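Cytochrome P450 (Rhodococcus erythropolis, PDB 3WEC) acts as a heme-dependent monooxygenase that N-hydroxylates the quinoline ring of an aurachin precursor, the step that confers antibiotic activity on aurachin alkaloids. Local coordinates at residues Arg333-Arg338 / Asp348-Ser353; Val290-Arg295 / Val344-Val349; Ile48-Thr53 / Met325-Ser330; Thr21-Pro26 / Gly398-Glu403. All coordinates share one frame; numbering follows the deposited sequence.

Contact 1: residues Arg333-Arg338 / Asp348-Ser353; sequences REAVER and DVSSLS. With HEM (protoporphyrin IX containing Fe), chain B.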
# COMPACT_ATOMS: atom_id res chain seq x y z
N ARG A 333 4.66 11.66 11.71
CA ARG A 333 4.56 13.08 11.99
C ARG A 333 5.56 13.49 13.09
O ARG A 333 5.91 14.67 13.22
CB ARG A 333 3.11 13.53 12.30
CG ARG A 333 2.15 13.49 11.11
CD ARG A 333 2.76 14.16 9.88
NE ARG A 333 1.85 14.22 8.72
CZ ARG A 333 0.98 15.21 8.54
NH1 ARG A 333 0.89 16.20 9.43
NH2 ARG A 333 0.19 15.22 7.47
N GLU A 334 6.07 12.50 13.82
CA GLU A 334 7.17 12.74 14.77
C GLU A 334 8.47 11.98 14.42
O GLU A 334 9.39 11.91 15.24
CB GLU A 334 6.72 12.49 16.24
CG GLU A 334 6.35 11.04 16.58
CD GLU A 334 6.04 10.81 18.05
OE1 GLU A 334 5.67 11.78 18.73
OE2 GLU A 334 6.18 9.66 18.53
N ALA A 335 8.57 11.42 13.22
CA ALA A 335 9.79 10.68 12.80
C ALA A 335 10.99 11.60 12.52
O ALA A 335 12.15 11.17 12.61
CB ALA A 335 9.50 9.77 11.62
N VAL A 336 10.70 12.86 12.19
CA VAL A 336 11.68 13.91 11.88
C VAL A 336 11.34 15.17 12.70
O VAL A 336 10.23 15.29 13.21
CB VAL A 336 11.65 14.27 10.37
CG1 VAL A 336 12.13 13.11 9.51
CG2 VAL A 336 10.24 14.68 9.94
N GLU A 337 12.28 16.12 12.83
CA GLU A 337 11.97 17.41 13.47
C GLU A 337 10.89 18.22 12.69
O GLU A 337 10.80 18.10 11.46
CB GLU A 337 13.27 18.19 13.77
CG GLU A 337 13.37 19.63 13.27
CD GLU A 337 13.50 19.73 11.75
OE1 GLU A 337 13.62 18.66 11.10
OE2 GLU A 337 13.45 20.86 11.19
N ARG A 338 10.07 19.00 13.40
CA ARG A 338 8.92 19.73 12.79
C ARG A 338 8.14 18.87 11.78
O ARG A 338 7.90 19.27 10.63
CB ARG A 338 9.38 21.04 12.13
CG ARG A 338 10.00 22.06 13.06
CD ARG A 338 9.02 22.59 14.10
NE ARG A 338 9.67 23.60 14.93
CZ ARG A 338 9.20 24.06 16.09
NH1 ARG A 338 8.06 23.58 16.58
NH2 ARG A 338 9.86 24.99 16.78
N ASP A 348 17.40 13.67 5.65
CA ASP A 348 16.97 12.84 6.77
C ASP A 348 15.98 11.78 6.25
O ASP A 348 16.40 10.68 5.83
CB ASP A 348 16.33 13.77 7.85
CG ASP A 348 15.81 13.02 9.09
OD1 ASP A 348 15.22 11.93 8.98
OD2 ASP A 348 15.95 13.59 10.19
N VAL A 349 14.69 12.14 6.27
CA VAL A 349 13.56 11.27 5.82
C VAL A 349 13.52 9.84 6.39
O VAL A 349 13.76 8.84 5.68
CB VAL A 349 13.36 11.26 4.28
CG1 VAL A 349 11.98 10.69 3.97
CG2 VAL A 349 13.47 12.67 3.68
N SER A 350 13.23 9.77 7.69
CA SER A 350 12.96 8.54 8.43
C SER A 350 11.45 8.42 8.31
O SER A 350 10.74 9.45 8.47
CB SER A 350 13.39 8.74 9.90
OG SER A 350 12.98 7.68 10.75
N SER A 351 10.96 7.21 8.01
CA SER A 351 9.53 7.02 7.72
C SER A 351 9.09 5.59 8.06
O SER A 351 9.88 4.64 7.92
CB SER A 351 9.22 7.35 6.24
OG SER A 351 7.98 6.82 5.79
N LEU A 352 7.85 5.45 8.54
CA LEU A 352 7.23 4.14 8.75
C LEU A 352 6.33 3.67 7.58
O LEU A 352 5.71 2.62 7.69
CB LEU A 352 6.45 4.10 10.06
CG LEU A 352 7.25 4.39 11.33
CD1 LEU A 352 6.25 4.75 12.42
CD2 LEU A 352 8.11 3.21 11.72
N SER A 353 6.31 4.39 6.47
CA SER A 353 5.30 4.10 5.44
C SER A 353 5.39 2.72 4.73
O SER A 353 4.41 2.27 4.15
CB SER A 353 5.19 5.26 4.44
OG SER A 353 4.89 6.42 5.19
CHA HEM B . 3.92 -5.04 2.49
CHB HEM B . 3.40 -0.11 2.08
CHC HEM B . 4.12 -0.44 -2.77
CHD HEM B . 4.44 -5.46 -2.34
C1A HEM B . 3.68 -3.63 2.71
C2A HEM B . 3.25 -3.12 4.05
C3A HEM B . 3.12 -1.69 3.90
C4A HEM B . 3.43 -1.47 2.49
CMA HEM B . 2.71 -0.66 4.98
CAA HEM B . 3.02 -3.81 5.40
CBA HEM B . 4.42 -3.82 6.04
CGA HEM B . 4.37 -4.25 7.52
O1A HEM B . 3.42 -4.96 7.98
O2A HEM B . 5.33 -3.90 8.27
C1B HEM B . 3.55 0.20 0.66
C2B HEM B . 3.59 1.61 0.27
C3B HEM B . 3.77 1.47 -1.15
C4B HEM B . 3.82 0.04 -1.42
CMB HEM B . 3.43 2.88 1.06
CAB HEM B . 3.86 2.64 -2.07
CBB HEM B . 3.20 2.63 -3.19
C1C HEM B . 4.31 -1.84 -3.07
C2C HEM B . 4.40 -2.34 -4.45
C3C HEM B . 4.48 -3.81 -4.28
C4C HEM B . 4.42 -4.11 -2.87
CMC HEM B . 4.40 -1.48 -5.68
CAC HEM B . 4.56 -4.88 -5.33
CBC HEM B . 4.83 -4.61 -6.59
C1D HEM B . 4.25 -5.81 -0.92
C2D HEM B . 4.43 -7.19 -0.48
C3D HEM B . 4.26 -7.10 0.98
C4D HEM B . 4.09 -5.65 1.19
CMD HEM B . 4.63 -8.41 -1.35
CAD HEM B . 4.28 -8.20 2.00
CBD HEM B . 5.71 -8.22 2.59
CGD HEM B . 5.91 -9.29 3.61
O1D HEM B . 7.05 -9.84 3.64
O2D HEM B . 4.94 -9.61 4.38
NA HEM B . 3.92 -2.60 1.71
NB HEM B . 3.75 -0.74 -0.31
NC HEM B . 4.38 -2.88 -2.10
ND HEM B . 4.10 -4.88 0.07
FE HEM B . 3.86 -2.83 -0.26
O HOH W 1 1.40 -2.59 -0.51
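V336 and D348 meet where the loop after helix 328-333 doubles back on itself, the valine pressing one methyl against the aspartate's carboxylate. D348 directs its CB toward 333-338. With CG anti to the backbone N (chi1 179°), the carboxyl carbon comes to 3.7 Å from V336 CG1. From there the branches divide. OD1 is the nearer, 3.3 Å from V336 CG1, and it also takes a weak bond from S350 N, two residues on, 3.2 Å from D348 OD1. OD2 reaches no closer than 3.9 Å to the same V336 CG1. One step along, A335 turns its CB toward the opposite backbone, 3.4 Å from S350 O, while S350 CB sits 3.8 Å from A335 O. No hydrogen bond crosses between the two segments, so van der Waals contact does the work here. Further on, S351 OG accepts from S353 N at 3.0 Å, closing an ST turn, and the chain then brings S353 O to 3.3 Å from the heme methyl CMB. Such an irregular, coil-rich run between the K' helix and the cysteine-ligand loop is the meander of the cytochrome P450 fold.

Contact 2: residues Val290-Arg295 / Val344-Val349; sequences VAEVLR and VTRPDV
R346 reaches the carboxylate of E292 with its NE, 3.2 Å from E292 OE2, in a salt bridge that meets OE2 on the syn side but well out of the carboxylate plane. The glutamate leaves its helix with CG anti to the backbone N (chi1 180°) and then bends at chi2 (69°), which swings the acid toward R295 one turn on. R295 starts out extended and folds at chi3 (62°) to take that carboxylate side-on: its NE lies 2.9 Å from E292 OE1, and its NH2 lies 2.9 Å from E292 OE2. OE2 therefore accepts from R295 NH2 and R346 NE, which come from opposite faces of its plane; S343 N also bonds to it. The two guanidinium planes stand nearly perpendicular, with R295 NH2 3.4 Å from R346 NE, both turned to the shared acid. Each arginine has other work: R295 NH1 bonds G339 O and N332 O, while R346 NH2 pairs with E337. E292 and R295 are the ExxR pair of the P450 K helix, and R346 fits the third member of the family's E-R-R triad. Two buried arginines round one acid probably keep it ionised, so the network pins the meander to the K helix by charge.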
# COMPACT_ATOMS: atom_id res chain seq x y z
N VAL A 290 10.22 12.31 -2.62
CA VAL A 290 9.34 11.16 -2.69
C VAL A 290 9.16 10.52 -1.30
O VAL A 290 8.03 10.36 -0.84
CB VAL A 290 9.86 10.14 -3.73
CG1 VAL A 290 9.24 8.77 -3.50
CG2 VAL A 290 9.58 10.64 -5.12
N ALA A 291 10.27 10.22 -0.63
CA ALA A 291 10.28 9.78 0.77
C ALA A 291 9.46 10.69 1.70
O ALA A 291 8.82 10.21 2.65
CB ALA A 291 11.72 9.69 1.26
N GLU A 292 9.48 11.99 1.42
CA GLU A 292 8.77 13.01 2.19
C GLU A 292 7.25 13.00 1.94
O GLU A 292 6.48 13.04 2.90
CB GLU A 292 9.34 14.41 1.93
CG GLU A 292 8.62 15.52 2.70
CD GLU A 292 8.83 15.50 4.23
OE1 GLU A 292 9.34 14.52 4.81
OE2 GLU A 292 8.49 16.51 4.87
N VAL A 293 6.83 12.98 0.68
CA VAL A 293 5.43 12.74 0.36
C VAL A 293 4.95 11.51 1.15
O VAL A 293 3.98 11.57 1.93
CB VAL A 293 5.25 12.58 -1.19
CG1 VAL A 293 3.85 12.17 -1.58
CG2 VAL A 293 5.65 13.86 -1.91
N LEU A 294 5.69 10.42 1.02
CA LEU A 294 5.27 9.13 1.59
C LEU A 294 5.19 9.23 3.11
O LEU A 294 4.30 8.59 3.72
CB LEU A 294 6.22 7.99 1.17
CG LEU A 294 6.09 7.35 -0.20
CD1 LEU A 294 7.34 6.58 -0.55
CD2 LEU A 294 4.91 6.41 -0.37
N ARG A 295 6.08 10.05 3.69
CA ARG A 295 6.05 10.35 5.13
C ARG A 295 4.85 11.23 5.53
O ARG A 295 4.12 10.89 6.46
CB ARG A 295 7.36 11.01 5.61
CG ARG A 295 7.41 11.11 7.13
CD ARG A 295 8.44 12.12 7.64
NE ARG A 295 8.24 13.51 7.24
CZ ARG A 295 7.40 14.39 7.81
NH1 ARG A 295 6.61 14.04 8.82
NH2 ARG A 295 7.36 15.64 7.38
N VAL A 344 10.63 19.08 1.35
CA VAL A 344 11.28 18.19 0.41
C VAL A 344 12.80 18.33 0.53
O VAL A 344 13.57 17.66 -0.16
CB VAL A 344 10.86 18.53 -1.04
CG1 VAL A 344 11.70 17.79 -2.04
CG2 VAL A 344 9.39 18.21 -1.27
N THR A 345 13.25 19.21 1.41
CA THR A 345 14.69 19.36 1.57
C THR A 345 15.26 18.67 2.82
O THR A 345 16.45 18.72 3.06
CB THR A 345 15.15 20.82 1.46
OG1 THR A 345 14.38 21.63 2.34
CG2 THR A 345 14.98 21.31 0.03
N ARG A 346 14.40 18.00 3.59
CA ARG A 346 14.82 17.15 4.70
C ARG A 346 16.01 16.24 4.37
O ARG A 346 15.88 15.30 3.58
CB ARG A 346 13.66 16.28 5.19
CG ARG A 346 12.94 16.85 6.39
CD ARG A 346 11.73 16.00 6.72
NE ARG A 346 10.60 16.81 7.20
CZ ARG A 346 10.61 17.55 8.31
NH1 ARG A 346 9.53 18.24 8.66
NH2 ARG A 346 11.69 17.58 9.08
N PRO A 347 17.17 16.51 5.00
CA PRO A 347 18.38 15.71 4.77
C PRO A 347 18.40 14.53 5.75
O PRO A 347 19.33 14.40 6.55
CB PRO A 347 19.50 16.71 5.06
CG PRO A 347 18.90 17.81 5.91
CD PRO A 347 17.41 17.58 5.99
N ASP A 348 17.40 13.67 5.65
CA ASP A 348 16.97 12.84 6.77
C ASP A 348 15.98 11.78 6.25
O ASP A 348 16.40 10.68 5.83
CB ASP A 348 16.33 13.77 7.85
CG ASP A 348 15.81 13.02 9.09
OD1 ASP A 348 15.22 11.93 8.98
OD2 ASP A 348 15.95 13.59 10.19
N VAL A 349 14.69 12.14 6.27
CA VAL A 349 13.56 11.27 5.82
C VAL A 349 13.52 9.84 6.39
O VAL A 349 13.76 8.84 5.68
CB VAL A 349 13.36 11.26 4.28
CG1 VAL A 349 11.98 10.69 3.97
CG2 VAL A 349 13.47 12.67 3.68

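Contact 3: residues Ile48-Thr53 / Met325-Ser330; sequences IVADYT and MVLLAS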
# COMPACT_ATOMS: atom_id res chain seq x y z
N ILE A 48 -4.59 0.45 19.42
CA ILE A 48 -4.18 1.51 18.48
C ILE A 48 -2.89 2.12 19.00
O ILE A 48 -2.80 2.46 20.16
CB ILE A 48 -5.25 2.61 18.33
CG1 ILE A 48 -6.66 2.01 18.14
CG2 ILE A 48 -4.93 3.54 17.17
CD1 ILE A 48 -6.87 1.18 16.87
N VAL A 49 -1.89 2.24 18.14
CA VAL A 49 -0.56 2.71 18.57
C VAL A 49 -0.12 3.92 17.75
O VAL A 49 -0.14 3.86 16.51
CB VAL A 49 0.50 1.58 18.45
CG1 VAL A 49 1.90 2.12 18.72
CG2 VAL A 49 0.18 0.44 19.41
N ALA A 50 0.29 5.01 18.43
CA ALA A 50 0.42 6.32 17.77
C ALA A 50 1.83 6.94 17.70
O ALA A 50 2.11 7.78 16.82
CB ALA A 50 -0.58 7.32 18.38
N ASP A 51 2.72 6.54 18.61
CA ASP A 51 4.03 7.13 18.70
C ASP A 51 5.07 6.43 17.86
O ASP A 51 5.16 5.20 17.87
CB ASP A 51 4.51 7.19 20.17
CG ASP A 51 4.56 5.81 20.82
OD1 ASP A 51 5.62 5.45 21.37
OD2 ASP A 51 3.53 5.09 20.78
N TYR A 52 5.88 7.22 17.15
CA TYR A 52 7.03 6.68 16.42
C TYR A 52 7.70 5.49 17.11
O TYR A 52 7.76 4.40 16.54
CB TYR A 52 8.11 7.74 16.11
CG TYR A 52 9.27 7.18 15.26
CD1 TYR A 52 9.06 6.82 13.92
CD2 TYR A 52 10.56 7.01 15.80
CE1 TYR A 52 10.09 6.30 13.14
CE2 TYR A 52 11.61 6.49 15.02
CZ TYR A 52 11.36 6.15 13.69
OH TYR A 52 12.36 5.64 12.90
N THR A 53 8.19 5.67 18.32
CA THR A 53 9.07 4.64 18.88
C THR A 53 8.38 3.28 19.05
O THR A 53 8.93 2.27 18.61
CB THR A 53 9.82 5.08 20.16
OG1 THR A 53 10.32 6.41 19.99
CG2 THR A 53 11.00 4.14 20.44
N MET A 325 -3.20 -2.28 15.83
CA MET A 325 -3.25 -1.42 14.69
C MET A 325 -2.11 -0.43 14.82
O MET A 325 -2.11 0.39 15.74
CB MET A 325 -4.57 -0.66 14.76
CG MET A 325 -5.33 -0.62 13.48
SD MET A 325 -5.87 -2.28 13.06
CE MET A 325 -7.59 -2.09 13.54
N VAL A 326 -1.13 -0.48 13.93
CA VAL A 326 0.01 0.42 14.06
C VAL A 326 -0.19 1.65 13.18
O VAL A 326 -0.22 1.52 11.96
CB VAL A 326 1.33 -0.30 13.70
CG1 VAL A 326 2.48 0.68 13.66
CG2 VAL A 326 1.61 -1.40 14.71
N LEU A 327 -0.31 2.83 13.79
CA LEU A 327 -0.57 4.06 13.01
C LEU A 327 0.67 4.66 12.39
O LEU A 327 1.26 5.60 12.93
CB LEU A 327 -1.25 5.14 13.87
CG LEU A 327 -2.77 5.34 13.89
CD1 LEU A 327 -3.59 4.09 13.56
CD2 LEU A 327 -3.11 5.88 15.26
N LEU A 328 1.07 4.10 11.26
CA LEU A 328 2.19 4.58 10.46
C LEU A 328 2.13 6.09 10.22
O LEU A 328 3.15 6.78 10.34
CB LEU A 328 2.20 3.84 9.13
CG LEU A 328 2.07 2.32 9.07
CD1 LEU A 328 2.11 1.92 7.61
CD2 LEU A 328 3.21 1.61 9.80
N ALA A 329 0.93 6.59 9.90
CA ALA A 329 0.70 7.99 9.55
C ALA A 329 0.99 8.92 10.76
O ALA A 329 1.61 9.98 10.59
CB ALA A 329 -0.72 8.18 9.03
N SER A 330 0.56 8.49 11.95
CA SER A 330 0.84 9.19 13.20
C SER A 330 2.35 9.22 13.57
O SER A 330 2.93 10.29 13.71
CB SER A 330 0.03 8.56 14.33
OG SER A 330 0.09 9.36 15.46
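S330 OG is held from two directions: it donates to A50 O, 2.9 Å away across the contact, and is also hydrogen-bonded to R34 NH1 of helix 27-36. The serine hydroxyl gets there because OG lies anti to its backbone N (chi1 -169°), which carries it off the first turn of helix 328-333 and over to the carbonyl of A50. It approaches that C=O at an angle of 123°, a little tilted from the carbonyl plane. Before this point the two chains run as parallel strands. V49 bonds on both sides of V326: V49 N sits 3.0 Å from M325 O, almost straight on the carbonyl at 174°, and V49 O takes L327 N at 2.9 Å. L327 is the centre of an inverse gamma turn and stands at the N-cap position, right before helix 328-333. One face of the pair carries I48 and M325 side by side, pointing the same way, with I48 CD1 3.6 Å from M325 CB. The other branch of the isoleucine, CG2, comes to 3.5 Å from L327 CD2. V49 and V326 occupy the other face, where S54, C55 and L59 of helix 52-60 cover them.

The two are the second and third strands of the five-stranded mixed sheet, with strand 39-41 beyond 47-49 and strand 303-307 beyond 323-326. Both chains then break into helices. L328, at the start of helix 328-333, touches the heme, and helix 27-36 lays L33 on A50 and L327.

Contact 4: residues Thr21-Pro26 / Gly398-Glu403; sequences TFKADP and GLRGPE. With AUI (3-[(2E,6E,9R)-9-hydroxy-3,7,11-trimethyldodeca-2,6,10-trien-1-yl]-2-methylquinolin-4(1H)-one), chain C.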
# COMPACT_ATOMS: atom_id res chain seq x y z
N THR A 21 -15.69 11.84 8.98
CA THR A 21 -14.70 12.72 8.33
C THR A 21 -13.49 13.10 9.22
O THR A 21 -12.91 14.19 9.15
CB THR A 21 -15.31 13.90 7.56
OG1 THR A 21 -16.68 13.61 7.23
CG2 THR A 21 -14.54 14.10 6.29
N PHE A 22 -13.14 12.14 10.07
CA PHE A 22 -11.78 11.92 10.51
C PHE A 22 -11.01 11.63 9.21
O PHE A 22 -9.85 12.06 9.05
CB PHE A 22 -11.81 10.71 11.45
CG PHE A 22 -10.47 10.11 11.75
CD1 PHE A 22 -10.01 9.00 11.04
CD2 PHE A 22 -9.69 10.60 12.78
CE1 PHE A 22 -8.78 8.42 11.34
CE2 PHE A 22 -8.47 10.04 13.09
CZ PHE A 22 -8.01 8.94 12.37
N LYS A 23 -11.69 10.95 8.28
CA LYS A 23 -11.23 10.64 6.91
C LYS A 23 -10.49 11.80 6.26
O LYS A 23 -9.31 11.66 5.93
CB LYS A 23 -12.41 10.23 6.00
CG LYS A 23 -12.31 8.86 5.33
CD LYS A 23 -10.87 8.44 5.04
CE LYS A 23 -10.73 6.94 4.86
NZ LYS A 23 -9.37 6.49 5.32
N ALA A 24 -11.18 12.94 6.11
CA ALA A 24 -10.68 14.15 5.41
C ALA A 24 -9.44 14.82 6.02
O ALA A 24 -8.67 15.47 5.32
CB ALA A 24 -11.79 15.19 5.28
N ASP A 25 -9.30 14.71 7.34
CA ASP A 25 -8.12 15.20 8.04
C ASP A 25 -8.00 14.47 9.36
O ASP A 25 -8.80 14.68 10.26
CB ASP A 25 -8.11 16.72 8.26
CG ASP A 25 -6.76 17.23 8.78
OD1 ASP A 25 -6.68 18.40 9.20
OD2 ASP A 25 -5.77 16.44 8.78
N PRO A 26 -7.03 13.55 9.45
CA PRO A 26 -6.89 12.76 10.66
C PRO A 26 -5.76 13.24 11.56
O PRO A 26 -5.70 12.85 12.72
CB PRO A 26 -6.61 11.34 10.13
CG PRO A 26 -6.43 11.45 8.66
CD PRO A 26 -6.36 12.90 8.31
N GLY A 398 -7.99 1.22 6.50
CA GLY A 398 -6.56 1.52 6.67
C GLY A 398 -5.88 2.35 5.57
O GLY A 398 -4.75 2.83 5.75
N LEU A 399 -6.52 2.51 4.43
CA LEU A 399 -5.86 3.22 3.28
C LEU A 399 -6.42 4.62 3.13
O LEU A 399 -7.55 4.88 3.52
CB LEU A 399 -6.06 2.43 1.99
CG LEU A 399 -5.07 1.37 1.48
CD1 LEU A 399 -4.09 0.83 2.49
CD2 LEU A 399 -5.83 0.26 0.73
N ARG A 400 -5.61 5.53 2.61
CA ARG A 400 -6.05 6.89 2.41
C ARG A 400 -5.53 7.48 1.11
O ARG A 400 -4.32 7.45 0.80
CB ARG A 400 -5.66 7.78 3.58
CG ARG A 400 -6.29 9.16 3.54
CD ARG A 400 -6.06 9.93 4.82
NE ARG A 400 -6.63 11.25 4.78
CZ ARG A 400 -5.98 12.34 4.42
NH1 ARG A 400 -6.59 13.53 4.42
NH2 ARG A 400 -4.72 12.26 4.07
N GLY A 401 -6.49 7.97 0.33
CA GLY A 401 -6.19 8.62 -0.93
C GLY A 401 -7.50 9.10 -1.53
O GLY A 401 -8.56 8.62 -1.13
N PRO A 402 -7.43 10.02 -2.49
CA PRO A 402 -8.63 10.62 -3.10
C PRO A 402 -9.39 9.66 -4.05
O PRO A 402 -8.79 8.83 -4.75
CB PRO A 402 -8.04 11.81 -3.87
CG PRO A 402 -6.63 11.37 -4.19
CD PRO A 402 -6.20 10.71 -2.92
N GLU A 403 -10.72 9.83 -4.07
CA GLU A 403 -11.61 9.05 -4.93
C GLU A 403 -11.59 9.59 -6.37
O GLU A 403 -11.57 8.82 -7.32
CB GLU A 403 -13.07 9.06 -4.34
CG GLU A 403 -14.19 8.49 -5.21
CD GLU A 403 -15.21 7.65 -4.44
OE1 GLU A 403 -16.39 8.07 -4.33
OE2 GLU A 403 -14.82 6.54 -3.96
O13 AUI C . -0.36 -5.70 5.58
C1 AUI C . -0.14 -5.11 4.50
C4 AUI C . 0.18 -5.92 3.31
C5 AUI C . 0.23 -7.31 3.37
C6 AUI C . 0.52 -8.05 2.23
C7 AUI C . 0.74 -7.35 1.04
C8 AUI C . 0.70 -5.96 0.92
C9 AUI C . 0.41 -5.18 2.03
N10 AUI C . 0.32 -3.82 1.94
C3 AUI C . 0.04 -3.02 2.99
C11 AUI C . -0.03 -1.51 2.83
C2 AUI C . -0.21 -3.62 4.34
C12 AUI C . -0.54 -2.74 5.52
C14 AUI C . -1.92 -2.11 5.28
C15 AUI C . -3.16 -2.58 4.97
C26 AUI C . -3.54 -4.03 4.73
C16 AUI C . -4.20 -1.51 4.82
C17 AUI C . -5.38 -1.53 5.80
C18 AUI C . -5.55 -2.85 6.50
C19 AUI C . -6.31 -3.08 7.59
C27 AUI C . -7.18 -2.05 8.27
C20 AUI C . -6.34 -4.49 8.13
C21 AUI C . -5.21 -4.85 9.10
O28 AUI C . -5.28 -6.26 9.27
C22 AUI C . -3.80 -4.58 8.63
C23 AUI C . -2.89 -5.48 8.15
C24 AUI C . -1.55 -4.94 7.80
C25 AUI C . -3.08 -6.97 7.90
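R400 leaves its backbone with CG anti to N (chi1 -171°) and stays extended out to NE, so the guanidinium arrives among the carbonyls of K23 and A24; a right-angled last torsion (chi4 -94°) then turns its plane to put both at its edge. K23 comes back the other way, its chain kinked at chi2 (-31°) and again near the end. Each segment thus sends a side chain to the other's backbone. R400 NE gives a nearly linear bond to K23 O at 2.9 Å, in the guanidinium plane. R400 NH1 adds a weak one, 3.0 Å from A24 O. In return K23 NZ lies 3.0 Å from L399 O, tilted from the carbonyl plane. P26 closes one face of the guanidinium, with its CD offset toward the rim and 3.9 Å from R400 NE. The remaining nitrogen, NH2, is salt-bridged to E297, and Y393 makes a cation-pi contact with the same group.

L399 points away from 21-26, and there sits the substrate: L399 CD1 is 3.3 Å from AUI C16, and G398 CA 3.4 Å from AUI C17, both on the prenyl tail. The amides of G398 and L399 are bonded to D187. Reciprocal cation-to-carbonyl bonding therefore ties the N-terminal loop to the backbone that lines the substrate pocket, while E297 probably balances the charge of R400.

How the contacts relate
Contacts 1 and 2 share D348 and V349 and lie 8 Å apart, centre to centre. E337 OE1 salt-bridges R346 NH2 at 3.0 Å, and S353 OG probably hydrogen-bonds L294 O at 2.7 Å. Contact 3, about 12 Å from contact 1, reaches it through Y52, whose OH lies 3.0 Å from S350 OG, a probable hydrogen bond. Contact 4 stands apart, its centre 16 to 21 Å from the others, and along the chain it encloses all three. Around the active site the work divides: contacts 1 and 3 touch the heme through S353 and L328, contact 4 lines the substrate tail, and contact 2 lies further back, with the R295 side chain about 10 Å from the heme.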